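Local coordinates for uncharacterized protein MJ1062 (Methanocaldococcus jannaschii, PDB 3EO4), which is of unknown function but, in this C-terminal GNAT-type domain, may transfer acyl groups, as part of a longer protein that may also transfer hexosyl groups, at residues 19-24 against 54-59; 60-65 against 82-87; 88-93 against 126-131. One frame throughout, in Å; residues are numbered along the deposited sequence. Where two conformers were deposited one is given.

Interaction 1 (19-24 against 54-59); sequences ITDNDL and SWWMSR
W56 swings its CG anti to the backbone N (chi1 165°), and the indole leaves helix 49-58 toward the loop after strand 13-18 and the start of helix 24-31, where L24, with CG beside its own backbone N (chi1 -81°), meets it with both methyl groups. This is packing within the N-terminal part of the GNAT fold, between the turn that leads into helix 24-31 and the last turns of helix 49-58. L24 CD1 sits over the five-membered ring of W56 in a CH-pi contact, 3.7 Å from its centroid and only 7° off the normal, while L24 CD2 comes to 3.6 Å from W56 CE3. A leucine suits the place because its fork brings two methyls to the indole at once. I19 approaches differently: its CG2 lies in the ring plane at the edge, 3.6 Å from W56 CZ3. An alanine here lacks the indole, and would probably leave the L24 methyls and I19 CG2 without a packing surface and a gap between loop and helix. The turn itself is closed by the bond from D23 N to T20 O. Beside W56, the neighbouring indole also joins in, L24 CD2 meeting the edge of W55 at CZ3, 4.3 Å away.

Interaction 2 (60-65 against 82-87); sequences ENRVDW and NVSQLN
V63 and V83 form an antiparallel hydrogen-bonded pair, in which each backbone amide finds the other's carbonyl: V63 N gives to V83 O at 2.9 Å and V83 N to V63 O at 3.0 Å. D64 and N82 follow as a non-hydrogen-bonded pair. Beyond the regular strands, N61 O still takes a nearly straight bond from L86 N (3.0 Å, 169°). Q85 N and E60 O are served instead by one water, which accepts from the first and donates to the second.

The charged groups are matched mainly within 60-65. R62 grips the D64 carboxylate side-on, NE to OD2 and NH2 to OD1 (2.8 Å), each oxygen using its syn lone pair in the guanidinium plane; an arginine suits the place because it offers both N-H groups at once. D64 OD2 has a second partner in R59, so two arginines would probably stabilise the charge of this buried aspartate. D64 OD1 also takes a water that accepts from N82 ND2, and the same ND2 donates to a bound buffer molecule, MES. R62 NH2 and N82 ND2, both donors, merely lie close.

At the open end, the amides of N61 and N87 stack with planes 4° apart, CG to CG 3.6 Å; both residues, with L86, line the pocket that holds a polyether molecule. V63 CG2 meets L86 CD1 at 4.0 Å.

The valines, beta-branched and so at ease in strands, pack with W65 and L86 on helix 107-121, R62 and D64 face W55 of helix 49-58, and strands 13-18 and 92-97 continue the sheet on either side of this hairpin.

Interaction 3 (88-93 against 126-131); sequences TDNPEI and KAHARI
H128 pairs with the backbone on both sides of E92: its N gives to P91 O at 2.8 Å, and its O receives I93 N at 2.7 Å. This single bridge joins two chains that run in the same general sense, with end-to-end directions 43° apart. P91, which has no N-H to offer, packs its CD on K126 O.

Among the side chains, the chief polar bond is from H128 ND1 to N90 OD1, 2.8 Å. The oxygen lies in the imidazole plane, but the donor stands 63° out of the amide's carbonyl plane, so the bond is well directed for the histidine and not for a lone pair of the asparagine. H128 reaches it with CG between its backbone N and carbonyl carbon (chi1 69°), which turns the ring back over the 88-93 segment, onto E92. Ahead of N90, T88 OG1 accepts from N90 N in an ST turn that bends the loop.

One water joins three polar ends: it bonds to H128 NE2 at 2.8 Å, donates to E92 OE1 and accepts from R130 NH1. E92 OE1 stays 4.6 Å from R130 NE, too far for a salt bridge; the arginine has that with E157.

In the packing, E92 CA lies 3.9 Å above the centre of the H128 ring, the extended E92 chain carries its carboxylate across R130 CG and CD, and I93 CG1 meets the small A127 CB at 4.2 Å. I93 and P91 also press on L119 of helix 107-121.

Two parallel central strands that meet at one end and then diverge are the hallmark of the GNAT fold; in relatives the acyl-CoA enters the resulting V-shaped cleft, and a similar use here is plausible.

From the N terminus, the three contacts follow in series, none nesting in or crossing another. Interaction 1 closes the partly helical stretch of 29 residues that lies between its two segments. Interaction 2 shuts the open end of the hairpin of strands 63-71 and 74-84. Interaction 3 closes the beta-alpha-beta connection that runs from strand 92-97 through helix 107-121 to strand 126-132. Neighbours touch: I19 N of interaction 1 probably bonds to D64 O of interaction 2, and S84 and V83 of interaction 2 meet E92 and I93 of interaction 3. Interactions 1 and 3 stay about 10 Å apart at their nearest atoms. Together they tie the N-terminal helices, through the antiparallel N-terminal strands, to the C-terminal strands.

Interaction 1 (19-24 against 54-59)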
# COMPACT_ATOMS: atom_id res chain seq x y z
N ILE A 19 2.17 -8.15 13.51
CA ILE A 19 2.86 -7.84 12.28
C ILE A 19 4.09 -8.70 12.15
O ILE A 19 4.59 -9.22 13.13
CB ILE A 19 3.29 -6.35 12.29
CG1 ILE A 19 3.62 -5.85 10.88
CG2 ILE A 19 4.45 -6.12 13.29
CD1 ILE A 19 3.51 -4.33 10.72
N THR A 20 4.59 -8.76 10.93
CA THR A 20 5.70 -9.60 10.51
C THR A 20 6.53 -8.80 9.52
O THR A 20 5.98 -7.88 8.88
CB THR A 20 5.07 -10.84 9.82
OG1 THR A 20 5.00 -11.91 10.75
CG2 THR A 20 5.82 -11.27 8.64
N ASP A 21 7.80 -9.17 9.34
CA ASP A 21 8.72 -8.56 8.35
C ASP A 21 8.07 -8.44 6.99
O ASP A 21 8.30 -7.49 6.25
CB ASP A 21 9.96 -9.44 8.17
CG ASP A 21 11.04 -9.12 9.17
OD1 ASP A 21 10.77 -8.34 10.09
OD2 ASP A 21 12.17 -9.66 9.04
N ASN A 22 7.31 -9.48 6.65
CA ASN A 22 6.65 -9.58 5.34
C ASN A 22 5.58 -8.52 5.09
O ASN A 22 5.22 -8.25 3.93
CB ASN A 22 6.08 -10.99 5.15
CG ASN A 22 7.15 -12.07 5.20
OD1 ASN A 22 8.13 -12.04 4.44
ND2 ASN A 22 6.97 -13.04 6.11
N ASP A 23 5.06 -7.91 6.16
CA ASP A 23 3.98 -6.92 6.08
C ASP A 23 4.52 -5.52 5.89
O ASP A 23 3.75 -4.57 5.71
CB ASP A 23 3.14 -6.95 7.37
CG ASP A 23 2.43 -8.30 7.61
OD1 ASP A 23 2.50 -8.84 8.74
OD2 ASP A 23 1.83 -8.83 6.67
N LEU A 24 5.84 -5.39 5.92
CA LEU A 24 6.49 -4.07 6.05
C LEU A 24 6.24 -3.16 4.86
O LEU A 24 6.01 -1.95 5.04
CB LEU A 24 7.99 -4.22 6.31
CG LEU A 24 8.45 -4.52 7.74
CD1 LEU A 24 9.97 -4.65 7.77
CD2 LEU A 24 8.01 -3.44 8.72
N SER A 54 14.39 1.48 9.54
CA SER A 54 15.06 1.92 10.77
C SER A 54 14.03 2.04 11.92
O SER A 54 14.34 1.68 13.05
CB SER A 54 15.83 3.20 10.52
OG SER A 54 16.07 3.89 11.72
N TRP A 55 12.80 2.48 11.62
CA TRP A 55 11.71 2.41 12.60
C TRP A 55 11.52 0.97 13.08
O TRP A 55 11.49 0.70 14.28
CB TRP A 55 10.39 2.97 12.02
CG TRP A 55 9.18 2.58 12.83
CD1 TRP A 55 8.74 3.17 13.96
CD2 TRP A 55 8.25 1.48 12.56
NE1 TRP A 55 7.60 2.52 14.44
CE2 TRP A 55 7.29 1.48 13.60
CE3 TRP A 55 8.16 0.51 11.56
CZ2 TRP A 55 6.25 0.55 13.66
CZ3 TRP A 55 7.12 -0.44 11.62
CH2 TRP A 55 6.18 -0.41 12.66
N TRP A 56 11.44 0.04 12.14
CA TRP A 56 11.15 -1.36 12.42
C TRP A 56 12.21 -2.02 13.30
O TRP A 56 11.87 -2.76 14.23
CB TRP A 56 10.97 -2.11 11.10
CG TRP A 56 11.01 -3.58 11.22
CD1 TRP A 56 12.05 -4.40 10.90
CD2 TRP A 56 9.96 -4.43 11.68
NE1 TRP A 56 11.71 -5.71 11.13
CE2 TRP A 56 10.43 -5.75 11.61
CE3 TRP A 56 8.66 -4.20 12.15
CZ2 TRP A 56 9.65 -6.85 12.00
CZ3 TRP A 56 7.88 -5.30 12.53
CH2 TRP A 56 8.38 -6.60 12.44
N MSE A 57 13.48 -1.75 13.00
CA MSE A 57 14.58 -2.25 13.82
C MSE A 57 14.72 -1.48 15.14
O MSE A 57 15.44 -1.91 16.02
CB MSE A 57 15.91 -2.20 13.04
CG MSE A 57 15.91 -3.01 11.72
SE MSE A 57 15.58 -4.96 12.01
CE MSE A 57 17.41 -5.42 12.63
N SER A 58 14.04 -0.34 15.25
CA SER A 58 14.13 0.50 16.45
C SER A 58 13.04 0.22 17.49
O SER A 58 13.13 0.72 18.62
CB SER A 58 14.05 1.97 16.07
OG SER A 58 15.34 2.57 16.02
N ARG A 59 12.00 -0.54 17.11
CA ARG A 59 10.81 -0.65 17.94
C ARG A 59 11.12 -1.10 19.39
O ARG A 59 11.89 -2.03 19.60
CB ARG A 59 9.77 -1.57 17.28
CG ARG A 59 9.34 -1.13 15.89
CD ARG A 59 8.66 -2.26 15.13
NE ARG A 59 7.39 -2.62 15.73
CZ ARG A 59 7.15 -3.78 16.35
NH1 ARG A 59 5.95 -4.00 16.88
NH2 ARG A 59 8.09 -4.71 16.42

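Interaction 2 (60-65 against 82-87)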
# COMPACT_ATOMS: atom_id res chain seq x y z
N GLU A 60 10.55 -0.39 20.37
CA GLU A 60 10.58 -0.79 21.77
C GLU A 60 9.28 -0.38 22.44
O GLU A 60 8.68 0.63 22.05
CB GLU A 60 11.73 -0.10 22.50
CG GLU A 60 12.97 -0.95 22.58
CD GLU A 60 14.17 -0.25 21.96
OE1 GLU A 60 14.00 0.90 21.45
OE2 GLU A 60 15.28 -0.86 21.97
N ASN A 61 8.88 -1.16 23.45
CA ASN A 61 7.70 -0.85 24.28
C ASN A 61 6.44 -0.63 23.45
O ASN A 61 5.59 0.19 23.79
CB ASN A 61 7.98 0.37 25.17
CG ASN A 61 9.12 0.12 26.13
OD1 ASN A 61 9.05 -0.76 26.99
ND2 ASN A 61 10.19 0.89 25.98
N ARG A 62 6.33 -1.37 22.35
CA ARG A 62 5.16 -1.28 21.50
C ARG A 62 4.84 -2.63 20.90
O ARG A 62 5.68 -3.54 20.88
CB ARG A 62 5.35 -0.25 20.38
CG ARG A 62 6.49 -0.53 19.41
CD ARG A 62 6.56 0.59 18.34
NE ARG A 62 5.43 0.61 17.40
CZ ARG A 62 4.82 1.73 16.99
NH1 ARG A 62 5.19 2.91 17.46
NH2 ARG A 62 3.82 1.67 16.11
N VAL A 63 3.60 -2.77 20.46
CA VAL A 63 3.14 -3.93 19.73
C VAL A 63 2.40 -3.37 18.51
O VAL A 63 1.67 -2.37 18.64
CB VAL A 63 2.19 -4.78 20.59
CG1 VAL A 63 1.45 -5.84 19.72
CG2 VAL A 63 2.93 -5.43 21.75
N ASP A 64 2.62 -3.97 17.34
CA ASP A 64 1.88 -3.61 16.14
C ASP A 64 1.13 -4.81 15.60
O ASP A 64 1.66 -5.93 15.57
CB ASP A 64 2.84 -3.11 15.06
CG ASP A 64 3.52 -1.83 15.44
OD1 ASP A 64 3.05 -0.76 15.00
OD2 ASP A 64 4.53 -1.90 16.19
N TRP A 65 -0.11 -4.59 15.19
CA TRP A 65 -0.92 -5.66 14.59
C TRP A 65 -1.31 -5.25 13.18
O TRP A 65 -1.40 -4.07 12.85
CB TRP A 65 -2.21 -5.91 15.38
CG TRP A 65 -2.12 -6.45 16.78
CD1 TRP A 65 -2.26 -7.77 17.16
CD2 TRP A 65 -2.01 -5.69 18.01
NE1 TRP A 65 -2.19 -7.88 18.53
CE2 TRP A 65 -2.05 -6.62 19.08
CE3 TRP A 65 -1.85 -4.33 18.31
CZ2 TRP A 65 -1.93 -6.24 20.43
CZ3 TRP A 65 -1.74 -3.94 19.66
CH2 TRP A 65 -1.78 -4.89 20.70
N ASN A 82 -1.90 -0.41 16.66
CA ASN A 82 -0.68 -0.48 17.47
C ASN A 82 -0.85 0.21 18.83
O ASN A 82 -1.73 1.07 18.97
CB ASN A 82 0.52 0.14 16.71
CG ASN A 82 0.37 1.64 16.47
OD1 ASN A 82 0.17 2.42 17.41
ND2 ASN A 82 0.51 2.06 15.23
N VAL A 83 -0.03 -0.22 19.81
CA VAL A 83 0.09 0.44 21.13
C VAL A 83 1.55 0.64 21.41
O VAL A 83 2.36 -0.25 21.17
CB VAL A 83 -0.49 -0.38 22.31
CG1 VAL A 83 -1.93 -0.68 22.07
CG2 VAL A 83 0.21 -1.70 22.45
N SER A 84 1.89 1.82 21.91
CA SER A 84 3.27 2.12 22.22
C SER A 84 3.30 2.78 23.60
O SER A 84 2.23 3.01 24.18
CB SER A 84 3.86 3.02 21.12
OG SER A 84 3.10 4.22 20.99
N GLN A 85 4.49 3.05 24.11
CA GLN A 85 4.67 3.57 25.47
C GLN A 85 4.11 2.60 26.53
O GLN A 85 3.52 3.03 27.51
CB GLN A 85 4.06 4.99 25.59
CG GLN A 85 4.62 5.94 24.54
CD GLN A 85 3.94 7.30 24.50
OE1 GLN A 85 3.47 7.73 23.45
NE2 GLN A 85 3.92 8.01 25.63
N LEU A 86 4.32 1.30 26.32
CA LEU A 86 3.84 0.23 27.22
C LEU A 86 4.58 0.21 28.55
O LEU A 86 4.15 -0.46 29.49
CB LEU A 86 4.00 -1.15 26.56
CG LEU A 86 2.98 -1.50 25.47
CD1 LEU A 86 3.38 -2.80 24.75
CD2 LEU A 86 1.49 -1.52 26.01
N ASN A 87 5.71 0.92 28.60
CA ASN A 87 6.45 1.08 29.84
C ASN A 87 5.91 2.18 30.74
O ASN A 87 6.52 2.50 31.75
CB ASN A 87 7.95 1.29 29.55
CG ASN A 87 8.23 2.48 28.65
OD1 ASN A 87 9.29 3.08 28.76
ND2 ASN A 87 7.31 2.81 27.75
O HOH W 1 7.10 2.81 22.70
O HOH W 2 1.29 -0.04 12.92

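Interaction 3 (88-93 against 126-131)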
# COMPACT_ATOMS: atom_id res chain seq x y z
N THR A 88 4.76 2.74 30.38
CA THR A 88 4.10 3.78 31.18
C THR A 88 2.73 3.26 31.57
O THR A 88 2.25 2.24 31.04
CB THR A 88 3.95 5.13 30.39
OG1 THR A 88 2.84 5.05 29.47
CG2 THR A 88 5.22 5.48 29.62
N ASP A 89 2.06 3.96 32.48
CA ASP A 89 0.72 3.55 32.90
C ASP A 89 -0.38 4.01 31.94
O ASP A 89 -1.56 3.87 32.26
CB ASP A 89 0.44 4.08 34.31
CG ASP A 89 0.29 5.59 34.35
OD1 ASP A 89 0.61 6.26 33.35
OD2 ASP A 89 -0.15 6.11 35.39
N ASN A 90 0.01 4.57 30.78
CA ASN A 90 -0.93 5.24 29.86
C ASN A 90 -0.38 5.10 28.43
O ASN A 90 0.16 6.05 27.83
CB ASN A 90 -1.15 6.69 30.30
CG ASN A 90 -2.38 7.35 29.66
OD1 ASN A 90 -2.82 7.00 28.56
ND2 ASN A 90 -2.90 8.36 30.36
N PRO A 91 -0.48 3.89 27.88
CA PRO A 91 0.03 3.66 26.55
C PRO A 91 -0.77 4.39 25.46
O PRO A 91 -1.98 4.70 25.64
CB PRO A 91 -0.08 2.14 26.38
CG PRO A 91 -1.12 1.73 27.33
CD PRO A 91 -0.97 2.65 28.50
N GLU A 92 -0.09 4.64 24.36
CA GLU A 92 -0.64 5.34 23.21
C GLU A 92 -1.10 4.35 22.14
O GLU A 92 -0.37 3.42 21.77
CB GLU A 92 0.40 6.28 22.65
CG GLU A 92 -0.09 7.06 21.45
CD GLU A 92 0.97 8.03 20.93
OE1 GLU A 92 1.81 8.47 21.71
OE2 GLU A 92 0.94 8.37 19.73
N ILE A 93 -2.32 4.57 21.63
CA ILE A 93 -2.91 3.70 20.59
C ILE A 93 -2.87 4.42 19.26
O ILE A 93 -3.30 5.58 19.16
CB ILE A 93 -4.41 3.37 20.87
CG1 ILE A 93 -4.66 2.98 22.32
CG2 ILE A 93 -4.99 2.34 19.85
CD1 ILE A 93 -3.99 1.77 22.70
N LYS A 126 -5.42 2.91 31.97
CA LYS A 126 -5.63 4.03 31.02
C LYS A 126 -4.93 3.78 29.69
O LYS A 126 -3.99 2.97 29.61
CB LYS A 126 -5.09 5.36 31.56
CG LYS A 126 -4.99 5.47 33.03
CD LYS A 126 -3.93 6.48 33.41
CE LYS A 126 -4.34 7.21 34.67
NZ LYS A 126 -5.71 7.85 34.50
N ALA A 127 -5.37 4.55 28.67
CA ALA A 127 -4.78 4.54 27.34
C ALA A 127 -5.13 5.86 26.67
O ALA A 127 -6.11 6.52 27.06
CB ALA A 127 -5.27 3.34 26.48
N HIS A 128 -4.34 6.26 25.68
CA HIS A 128 -4.60 7.50 24.97
C HIS A 128 -4.33 7.39 23.48
O HIS A 128 -3.77 6.41 23.01
CB HIS A 128 -3.85 8.69 25.60
CG HIS A 128 -2.36 8.65 25.41
ND1 HIS A 128 -1.51 8.05 26.32
CD2 HIS A 128 -1.57 9.17 24.45
CE1 HIS A 128 -0.26 8.19 25.91
NE2 HIS A 128 -0.27 8.87 24.79
N ALA A 129 -4.75 8.41 22.74
CA ALA A 129 -4.51 8.53 21.30
C ALA A 129 -4.07 9.97 21.04
O ALA A 129 -4.54 10.87 21.72
CB ALA A 129 -5.78 8.19 20.51
N ARG A 130 -3.16 10.19 20.10
CA ARG A 130 -2.77 11.54 19.67
C ARG A 130 -3.42 11.76 18.32
O ARG A 130 -3.24 10.94 17.41
CB ARG A 130 -1.23 11.71 19.55
CG ARG A 130 -0.44 11.27 20.78
CD ARG A 130 1.09 11.50 20.61
NE ARG A 130 1.39 12.92 20.61
CZ ARG A 130 2.06 13.56 21.55
NH1 ARG A 130 2.58 12.92 22.60
NH2 ARG A 130 2.24 14.88 21.41
N ILE A 131 -4.19 12.84 18.19
CA ILE A 131 -4.97 13.05 16.97
C ILE A 131 -4.84 14.47 16.43
O ILE A 131 -4.96 15.46 17.20
CB ILE A 131 -6.47 12.67 17.15
CG1 ILE A 131 -6.65 11.31 17.85
CG2 ILE A 131 -7.20 12.62 15.80
CD1 ILE A 131 -8.11 11.00 18.29
O HOH W 3 2.20 10.16 24.27